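Local coordinates for phosphomethylpyrimidine kinase (Pyrococcus furiosus, PDB 2PB9), which probably makes thiamine phosphate through its C-terminal ThiN domain, the part crystallised here, while the whole enzyme probably also phosphorylates hydroxymethylpyrimidine and its phosphate, at residues S21-R26 / G61-A66; V31-V36 / S94-R99; K118-D123 / I147-E152. All blocks are in the same frame, centred on the assembly; numbering follows the deposited sequence.

Interaction 1: S21-R26 / G61-A66; sequences SINPVR and GNSVKA
Val25 and Ser63 bring the two backbones closest, their CA atoms 5.3 Å apart, where the chain leaving helix 5-21 passes the turn that leads into strand 64-66. Asn23 is the first residue past the helix to leave helical backbone angles. Its phi is positive, 45°, and this swings the chain out of the helix. A weak bond from Val25 N to Asn23 O then closes a tight bend round Pro24. The bend leaves Val25 with its side chain toward the second segment. Its CG1 lies anti to the backbone N (chi1 -164°), which sets CG2 beside that N and against the turn. Val25 CG2 lies over the backbone there, 3.4 Å from Asn62 O and also close to Ser63 CA. The side-chain oxygen of Asn62 approaches the same methyl: Asn62 OD1 is 4.0 Å from Val25 CG2.

Strands 57-59 and 64-66 form a small antiparallel beta hairpin beside the main sheet of the ThiN domain. The contact packs the turn and the start of its second strand against the loop after the first helix. Val64 is the apolar centre. Its CG1 reaches the backbone side of the bend, 3.6 Å from Pro24 O, and meets Val25 CG2 at 4.1 Å. Its other branch, CG2, faces the proline ring, with Pro24 CD 4.2 Å away. The two side chains cross at about a right angle, so one methyl meets the ring rather than a long shared side. Val64 also touches Glu20 and Ile28, while Pro24 packs on Phe19 of the helix. Polar ties flank this apolar patch: Lys59 NZ donates to Val25 O, and Ala66 N donates to Glu20 OE2.

Interaction 2: V31-V36 / S94-R99; sequences VGTNFV and SAINIR
Asn97 turns its amide across to Gly32 and Asn34 because its CG sits between the backbone N and the carbonyl carbon (chi1 65°). The amide then bridges the 31-36 backbone. Asn97 ND2 donates to a lone pair of Gly32 O at 3.2 Å, and the acceptor lies near the amide plane. Asn97 OD1 takes the N-H of Asn34, which comes from above the carbonyl plane, 40° out of it. Thr33 OG1 donates to Asn97 O at 2.9 Å, in the plane of that carbonyl. Strands 35-38 and 94-98 are antiparallel neighbours in the middle of the mixed sheet of the ThiN domain. Val36 and Ala95 form a hydrogen-bonded pair, with Val36 N 3.1 Å from Ala95 O. Val36 O is gripped by two donors, Ala95 N and Ser94 OG. The hydroxyl comes nearly along the C=O axis. Phe35 and Ile96 form the next, non-hydrogen-bonded pair. Ile96 CD1 lies 4.0 Å above the Phe35 ring plane, offset toward the rim, and also touches Thr33 CG2. Helices 5-21 and 176-185 cover the face that carries Phe35 and Ile96. The Asn34 side chain lies beside a bound phosphate ion, probably from the crystallisation liquor.

Interaction 3: K118-D123 / I147-E152; sequences KVSFYD and IKRIKE
Strand 118-121 is the first strand of a beta-alpha-beta crossover, and Arg149 and Ile150, at the end of helix 138-149, fold back over it before parallel strand 154-159. Ile150 CD1 packs on Ser120 CB and lies 3.6 Å from Lys118 CB. Ser120 OG touches Arg149 CB and is bonded to Ala146 O. Next to this, Lys118 bends over Glu152, its aliphatic chain against Glu152 CB. Lys118 NZ and Glu152 OE1 make a salt bridge at 3.3 Å, on the anti side of the carboxylate and 28° out of its plane. With an alanine at Lys118, Glu152 would probably lose both its salt bridge and the aliphatic chain that lies against its CB. Toward Asp123, Arg149 runs alongside 118-123. Its NE and NH2 both donate weakly to Phe121 O, with NH2 at 2.9 Å. Phe121 CE1 lies 3.3 Å above the guanidinium, the two planes 33° apart. A water accepts from Arg149 NH2 at 2.7 Å and from Asp123 N. The two weak bonds, the ring and the water are together likely to limit how the guanidinium turns, and its positive charge would probably polarise the Phe121 carbonyl.

From the N terminus, helix 5-21 runs into residues 21-26, which open interaction 1. Residues 31-36 open interaction 2 before interaction 1 closes at 61-66. Interaction 2 closes later, at 94-99, so the two cross. They also touch: Arg26 O and Arg99 NE are 2.6 Å apart, a probable hydrogen bond. Interaction 1 ties the loop after the first helix to the small hairpin. Interaction 2 joins two central strands of the main sheet. Interaction 3 follows in series, closing the helical excursion between 118-123 and 147-152. It lies at the outermost strand of that sheet within the chain, its centre about 19 Å from that of interaction 2.

Interaction 1: S21-R26 / G61-A66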
loop_
_atom_site.group_PDB
_atom_site.type_symbol
_atom_site.label_atom_id
_atom_site.label_comp_id
_atom_site.label_asym_id
_atom_site.label_seq_id
_atom_site.Cartn_x
_atom_site.Cartn_y
_atom_site.Cartn_z
ATOM N N SER A 21 -24.701 -15.359 21.348
ATOM C CA SER A 21 -24.681 -16.585 22.129
ATOM C C SER A 21 -23.660 -17.604 21.619
ATOM O O SER A 21 -22.975 -18.239 22.419
ATOM C CB SER A 21 -26.081 -17.218 22.195
ATOM O OG SER A 21 -26.408 -17.919 21.009
ATOM N N ILE A 22 -23.538 -17.762 20.305
ATOM C CA ILE A 22 -22.564 -18.716 19.771
ATOM C C ILE A 22 -21.137 -18.221 19.991
ATOM O O ILE A 22 -20.172 -18.914 19.680
ATOM C CB ILE A 22 -22.792 -19.004 18.265
ATOM C CG1 ILE A 22 -22.660 -17.724 17.440
ATOM C CG2 ILE A 22 -24.171 -19.626 18.065
ATOM C CD1 ILE A 22 -22.881 -17.948 15.954
ATOM N N ASN A 23 -21.027 -17.010 20.531
ATOM C CA ASN A 23 -19.744 -16.387 20.859
ATOM C C ASN A 23 -18.648 -16.487 19.801
ATOM O O ASN A 23 -17.642 -17.169 19.998
ATOM C CB ASN A 23 -19.219 -16.970 22.174
ATOM C CG ASN A 23 -17.893 -16.360 22.594
ATOM O OD1 ASN A 23 -17.784 -15.144 22.762
ATOM N ND2 ASN A 23 -16.876 -17.204 22.764
ATOM N N PRO A 24 -18.821 -15.784 18.672
ATOM C CA PRO A 24 -17.882 -15.753 17.546
ATOM C C PRO A 24 -16.830 -14.647 17.678
ATOM O O PRO A 24 -16.847 -13.665 16.937
ATOM C CB PRO A 24 -18.804 -15.511 16.370
ATOM C CG PRO A 24 -19.766 -14.512 16.957
ATOM C CD PRO A 24 -20.073 -15.088 18.323
ATOM N N VAL A 25 -15.909 -14.807 18.616
ATOM C CA VAL A 25 -14.889 -13.794 18.827
ATOM C C VAL A 25 -13.836 -13.756 17.716
ATOM O O VAL A 25 -13.469 -12.678 17.245
ATOM C CB VAL A 25 -14.184 -14.001 20.185
ATOM C CG1 VAL A 25 -13.417 -12.744 20.574
ATOM C CG2 VAL A 25 -15.213 -14.356 21.245
ATOM N N ARG A 26 -13.355 -14.918 17.285
ATOM C CA ARG A 26 -12.332 -14.943 16.247
ATOM C C ARG A 26 -12.789 -14.320 14.940
ATOM O O ARG A 26 -11.954 -13.918 14.127
ATOM C CB ARG A 26 -11.862 -16.375 15.975
ATOM C CG ARG A 26 -12.898 -17.269 15.314
ATOM C CD ARG A 26 -12.376 -18.702 15.169
ATOM N NE ARG A 26 -11.513 -18.893 14.001
ATOM C CZ ARG A 26 -11.901 -19.493 12.877
ATOM N NH1 ARG A 26 -13.141 -19.963 12.767
ATOM N NH2 ARG A 26 -11.050 -19.628 11.864
ATOM N N GLY A 61 -14.903 -9.359 26.202
ATOM C CA GLY A 61 -13.805 -10.024 26.876
ATOM C C GLY A 61 -13.364 -11.078 25.885
ATOM O O GLY A 61 -12.825 -10.766 24.823
ATOM N N ASN A 62 -13.613 -12.333 26.241
ATOM C CA ASN A 62 -13.306 -13.448 25.373
ATOM C C ASN A 62 -14.654 -13.717 24.743
ATOM O O ASN A 62 -15.102 -14.858 24.640
ATOM C CB ASN A 62 -12.849 -14.665 26.178
ATOM C CG ASN A 62 -12.578 -15.882 25.299
ATOM O OD1 ASN A 62 -12.790 -15.846 24.082
ATOM N ND2 ASN A 62 -12.116 -16.968 25.915
ATOM N N SER A 63 -15.312 -12.635 24.353
ATOM C CA SER A 63 -16.620 -12.732 23.732
ATOM C C SER A 63 -16.921 -11.511 22.876
ATOM O O SER A 63 -16.038 -10.705 22.584
ATOM C CB SER A 63 -17.702 -12.909 24.805
ATOM O OG SER A 63 -17.643 -11.867 25.757
ATOM N N VAL A 64 -18.177 -11.381 22.478
ATOM C CA VAL A 64 -18.589 -10.273 21.645
ATOM C C VAL A 64 -19.756 -9.550 22.289
ATOM O O VAL A 64 -20.447 -10.098 23.148
ATOM C CB VAL A 64 -19.011 -10.765 20.254
ATOM C CG1 VAL A 64 -17.968 -11.731 19.720
ATOM C CG2 VAL A 64 -20.383 -11.421 20.324
ATOM N N LYS A 65 -19.981 -8.313 21.869
ATOM C CA LYS A 65 -21.067 -7.542 22.433
ATOM C C LYS A 65 -21.621 -6.573 21.414
ATOM O O LYS A 65 -20.871 -5.897 20.716
ATOM C CB LYS A 65 -20.568 -6.786 23.668
ATOM C CG LYS A 65 -21.608 -5.931 24.360
ATOM C CD LYS A 65 -21.053 -5.320 25.636
ATOM C CE LYS A 65 -22.042 -4.349 26.256
ATOM N NZ LYS A 65 -21.549 -3.826 27.556
ATOM N N ALA A 66 -22.945 -6.538 21.313
ATOM C CA ALA A 66 -23.624 -5.620 20.405
ATOM C C ALA A 66 -23.737 -4.360 21.235
ATOM O O ALA A 66 -24.429 -4.348 22.245
ATOM C CB ALA A 66 -25.006 -6.143 20.052
#

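Interaction 2: V31-V36 / S94-R99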
loop_
_atom_site.group_PDB
_atom_site.type_symbol
_atom_site.label_atom_id
_atom_site.label_comp_id
_atom_site.label_asym_id
_atom_site.label_seq_id
_atom_site.Cartn_x
_atom_site.Cartn_y
_atom_site.Cartn_z
ATOM N N VAL A 31 -12.929 -3.033 13.466
ATOM C CA VAL A 31 -13.903 -1.972 13.246
ATOM C C VAL A 31 -15.290 -2.387 13.745
ATOM O O VAL A 31 -16.222 -1.574 13.807
ATOM C CB VAL A 31 -13.969 -1.591 11.742
ATOM C CG1 VAL A 31 -12.583 -1.253 11.250
ATOM C CG2 VAL A 31 -14.549 -2.734 10.917
ATOM N N GLY A 32 -15.410 -3.661 14.113
ATOM C CA GLY A 32 -16.668 -4.177 14.618
ATOM C C GLY A 32 -17.504 -4.881 13.564
ATOM O O GLY A 32 -17.328 -4.681 12.362
ATOM N N THR A 33 -18.420 -5.724 14.015
ATOM C CA THR A 33 -19.280 -6.426 13.091
ATOM C C THR A 33 -20.696 -5.849 13.131
ATOM O O THR A 33 -21.251 -5.582 14.204
ATOM C CB THR A 33 -19.328 -7.949 13.401
ATOM O OG1 THR A 33 -18.097 -8.551 12.988
ATOM C CG2 THR A 33 -20.501 -8.627 12.666
ATOM N N ASN A 34 -21.253 -5.631 11.947
ATOM C CA ASN A 34 -22.604 -5.143 11.836
ATOM C C ASN A 34 -23.385 -6.207 11.064
ATOM O O ASN A 34 -22.871 -6.828 10.132
ATOM C CB ASN A 34 -22.640 -3.793 11.120
ATOM C CG ASN A 34 -23.767 -2.902 11.624
ATOM O OD1 ASN A 34 -23.709 -1.685 11.493
ATOM N ND2 ASN A 34 -24.798 -3.510 12.204
ATOM N N PHE A 35 -24.623 -6.423 11.480
ATOM C CA PHE A 35 -25.494 -7.419 10.882
ATOM C C PHE A 35 -26.720 -6.630 10.420
ATOM O O PHE A 35 -27.370 -5.950 11.223
ATOM C CB PHE A 35 -25.843 -8.443 11.970
ATOM C CG PHE A 35 -26.433 -9.724 11.460
ATOM C CD1 PHE A 35 -26.671 -10.780 12.342
ATOM C CD2 PHE A 35 -26.791 -9.876 10.122
ATOM C CE1 PHE A 35 -27.262 -11.971 11.905
ATOM C CE2 PHE A 35 -27.383 -11.061 9.669
ATOM C CZ PHE A 35 -27.620 -12.110 10.566
ATOM N N VAL A 36 -27.027 -6.693 9.127
ATOM C CA VAL A 36 -28.162 -5.931 8.617
ATOM C C VAL A 36 -29.257 -6.721 7.934
ATOM O O VAL A 36 -29.067 -7.863 7.508
ATOM C CB VAL A 36 -27.723 -4.817 7.624
ATOM C CG1 VAL A 36 -26.732 -3.902 8.286
ATOM C CG2 VAL A 36 -27.147 -5.431 6.345
ATOM N N SER A 94 -30.083 -9.303 3.617
ATOM C CA SER A 94 -29.412 -9.492 4.888
ATOM C C SER A 94 -27.949 -9.732 4.561
ATOM O O SER A 94 -27.614 -10.189 3.464
ATOM C CB SER A 94 -29.980 -10.696 5.636
ATOM O OG SER A 94 -29.402 -10.795 6.931
ATOM N N ALA A 95 -27.080 -9.408 5.509
ATOM C CA ALA A 95 -25.649 -9.600 5.323
ATOM C C ALA A 95 -24.952 -9.381 6.652
ATOM O O ALA A 95 -25.575 -8.954 7.622
ATOM C CB ALA A 95 -25.110 -8.611 4.273
ATOM N N ILE A 96 -23.662 -9.683 6.689
ATOM C CA ILE A 96 -22.861 -9.494 7.891
ATOM C C ILE A 96 -21.384 -9.446 7.516
ATOM O O ILE A 96 -20.933 -10.171 6.625
ATOM C CB ILE A 96 -23.090 -10.631 8.918
ATOM C CG1 ILE A 96 -22.360 -10.310 10.215
ATOM C CG2 ILE A 96 -22.575 -11.957 8.377
ATOM C CD1 ILE A 96 -22.657 -11.291 11.321
ATOM N N ASN A 97 -20.627 -8.574 8.164
ATOM C CA ASN A 97 -19.216 -8.515 7.845
ATOM C C ASN A 97 -18.397 -9.093 8.991
ATOM O O ASN A 97 -18.592 -8.745 10.163
ATOM C CB ASN A 97 -18.759 -7.078 7.522
ATOM C CG ASN A 97 -18.858 -6.131 8.711
ATOM O OD1 ASN A 97 -19.927 -5.594 9.006
ATOM N ND2 ASN A 97 -17.739 -5.920 9.398
ATOM N N ILE A 98 -17.497 -10.004 8.643
ATOM C CA ILE A 98 -16.645 -10.617 9.635
ATOM C C ILE A 98 -15.190 -10.439 9.262
ATOM O O ILE A 98 -14.859 -10.111 8.123
ATOM C CB ILE A 98 -16.950 -12.108 9.785
ATOM C CG1 ILE A 98 -16.836 -12.805 8.431
ATOM C CG2 ILE A 98 -18.348 -12.289 10.349
ATOM C CD1 ILE A 98 -17.035 -14.321 8.510
ATOM N N ARG A 99 -14.332 -10.655 10.251
ATOM C CA ARG A 99 -12.889 -10.539 10.111
ATOM C C ARG A 99 -12.316 -11.404 8.984
ATOM O O ARG A 99 -12.834 -12.485 8.694
ATOM C CB ARG A 99 -12.232 -10.934 11.438
ATOM C CG ARG A 99 -10.800 -10.490 11.589
ATOM C CD ARG A 99 -10.351 -10.695 13.006
ATOM N NE ARG A 99 -10.289 -12.113 13.347
ATOM C CZ ARG A 99 -9.290 -12.925 13.009
ATOM N NH1 ARG A 99 -8.251 -12.462 12.319
ATOM N NH2 ARG A 99 -9.332 -14.203 13.356
#

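Interaction 3: K118-D123 / I147-E152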
loop_
_atom_site.group_PDB
_atom_site.type_symbol
_atom_site.label_atom_id
_atom_site.label_comp_id
_atom_site.label_asym_id
_atom_site.label_seq_id
_atom_site.Cartn_x
_atom_site.Cartn_y
_atom_site.Cartn_z
ATOM N N LYS A 118 -21.045 -20.323 -4.048
ATOM C CA LYS A 118 -20.056 -19.383 -4.557
ATOM C C LYS A 118 -19.499 -18.282 -3.661
ATOM O O LYS A 118 -20.163 -17.756 -2.777
ATOM C CB LYS A 118 -20.587 -18.745 -5.845
ATOM C CG LYS A 118 -20.557 -19.652 -7.075
ATOM C CD LYS A 118 -21.449 -20.884 -6.932
ATOM C CE LYS A 118 -20.617 -22.134 -6.704
ATOM N NZ LYS A 118 -19.660 -22.335 -7.830
ATOM N N VAL A 119 -18.251 -17.939 -3.939
ATOM C CA VAL A 119 -17.521 -16.906 -3.227
ATOM C C VAL A 119 -16.761 -16.095 -4.269
ATOM O O VAL A 119 -16.020 -16.646 -5.063
ATOM C CB VAL A 119 -16.519 -17.531 -2.209
ATOM C CG1 VAL A 119 -16.194 -18.955 -2.614
ATOM C CG2 VAL A 119 -15.232 -16.713 -2.152
ATOM N N SER A 120 -16.975 -14.787 -4.291
ATOM C CA SER A 120 -16.269 -13.943 -5.238
ATOM C C SER A 120 -15.524 -12.893 -4.430
ATOM O O SER A 120 -15.512 -12.941 -3.197
ATOM C CB SER A 120 -17.248 -13.291 -6.206
ATOM O OG SER A 120 -16.566 -12.756 -7.330
ATOM N N PHE A 121 -14.898 -11.943 -5.107
ATOM C CA PHE A 121 -14.145 -10.923 -4.393
ATOM C C PHE A 121 -13.913 -9.746 -5.301
ATOM O O PHE A 121 -14.290 -9.761 -6.471
ATOM C CB PHE A 121 -12.779 -11.480 -3.960
ATOM C CG PHE A 121 -11.866 -11.809 -5.119
ATOM C CD1 PHE A 121 -11.137 -10.805 -5.764
ATOM C CD2 PHE A 121 -11.782 -13.115 -5.611
ATOM C CE1 PHE A 121 -10.339 -11.091 -6.888
ATOM C CE2 PHE A 121 -10.987 -13.416 -6.737
ATOM C CZ PHE A 121 -10.266 -12.399 -7.375
ATOM N N TYR A 122 -13.282 -8.723 -4.742
ATOM C CA TYR A 122 -12.926 -7.536 -5.496
ATOM C C TYR A 122 -11.648 -6.988 -4.892
ATOM O O TYR A 122 -11.401 -7.149 -3.700
ATOM C CB TYR A 122 -14.058 -6.503 -5.465
ATOM C CG TYR A 122 -14.347 -5.863 -4.126
ATOM C CD1 TYR A 122 -13.451 -4.967 -3.554
ATOM C CD2 TYR A 122 -15.569 -6.074 -3.483
ATOM C CE1 TYR A 122 -13.767 -4.286 -2.383
ATOM C CE2 TYR A 122 -15.893 -5.391 -2.308
ATOM C CZ TYR A 122 -14.987 -4.495 -1.770
ATOM O OH TYR A 122 -15.309 -3.765 -0.652
ATOM N N ASP A 123 -10.824 -6.372 -5.730
ATOM C CA ASP A 123 -9.562 -5.810 -5.285
ATOM C C ASP A 123 -9.555 -4.334 -5.623
ATOM O O ASP A 123 -9.659 -3.959 -6.787
ATOM C CB ASP A 123 -8.399 -6.533 -5.975
ATOM C CG ASP A 123 -7.041 -5.995 -5.559
ATOM O OD1 ASP A 123 -6.933 -5.368 -4.485
ATOM O OD2 ASP A 123 -6.071 -6.213 -6.307
ATOM N N ILE A 147 -19.676 -9.439 -8.076
ATOM C CA ILE A 147 -20.865 -10.100 -8.600
ATOM C C ILE A 147 -20.723 -10.453 -10.079
ATOM O O ILE A 147 -21.138 -11.530 -10.511
ATOM C CB ILE A 147 -22.131 -9.209 -8.367
ATOM C CG1 ILE A 147 -22.629 -9.407 -6.924
ATOM C CG2 ILE A 147 -23.225 -9.543 -9.374
ATOM C CD1 ILE A 147 -23.858 -8.590 -6.545
ATOM N N LYS A 148 -20.132 -9.548 -10.849
ATOM C CA LYS A 148 -19.940 -9.776 -12.273
ATOM C C LYS A 148 -18.753 -10.693 -12.540
ATOM O O LYS A 148 -18.635 -11.260 -13.621
ATOM C CB LYS A 148 -19.747 -8.445 -12.995
ATOM C CG LYS A 148 -20.981 -7.564 -12.981
ATOM C CD LYS A 148 -20.731 -6.271 -13.731
ATOM C CE LYS A 148 -21.984 -5.420 -13.819
ATOM N NZ LYS A 148 -21.691 -4.153 -14.542
ATOM N N ARG A 149 -17.878 -10.826 -11.548
ATOM C CA ARG A 149 -16.692 -11.682 -11.629
ATOM C C ARG A 149 -17.106 -13.117 -12.006
ATOM O O ARG A 149 -16.711 -13.625 -13.052
ATOM C CB ARG A 149 -15.969 -11.657 -10.274
ATOM C CG ARG A 149 -14.792 -12.603 -10.108
ATOM C CD ARG A 149 -13.457 -11.872 -10.165
ATOM N NE ARG A 149 -13.448 -10.666 -9.342
ATOM C CZ ARG A 149 -12.425 -9.814 -9.251
ATOM N NH1 ARG A 149 -11.304 -10.029 -9.933
ATOM N NH2 ARG A 149 -12.533 -8.729 -8.492
ATOM N N ILE A 150 -17.915 -13.757 -11.161
ATOM C CA ILE A 150 -18.378 -15.119 -11.410
ATOM C C ILE A 150 -19.716 -15.132 -12.136
ATOM O O ILE A 150 -20.339 -14.089 -12.319
ATOM C CB ILE A 150 -18.540 -15.901 -10.096
ATOM C CG1 ILE A 150 -19.522 -15.178 -9.169
ATOM C CG2 ILE A 150 -17.193 -16.054 -9.426
ATOM C CD1 ILE A 150 -19.724 -15.866 -7.846
ATOM N N LYS A 151 -20.161 -16.317 -12.544
ATOM C CA LYS A 151 -21.431 -16.428 -13.253
ATOM C C LYS A 151 -22.588 -16.622 -12.277
ATOM O O LYS A 151 -23.684 -16.112 -12.490
ATOM C CB LYS A 151 -21.380 -17.583 -14.250
ATOM N N GLU A 152 -22.344 -17.352 -11.199
ATOM C CA GLU A 152 -23.397 -17.591 -10.222
ATOM C C GLU A 152 -23.488 -16.443 -9.218
ATOM O O GLU A 152 -22.817 -15.416 -9.359
ATOM C CB GLU A 152 -23.140 -18.904 -9.472
ATOM C CG GLU A 152 -22.717 -20.068 -10.357
ATOM C CD GLU A 152 -21.303 -19.905 -10.895
ATOM O OE1 GLU A 152 -20.340 -20.100 -10.119
ATOM O OE2 GLU A 152 -21.152 -19.569 -12.090
HETATM O O HOH W 1 -11.700 -6.190 -8.431
#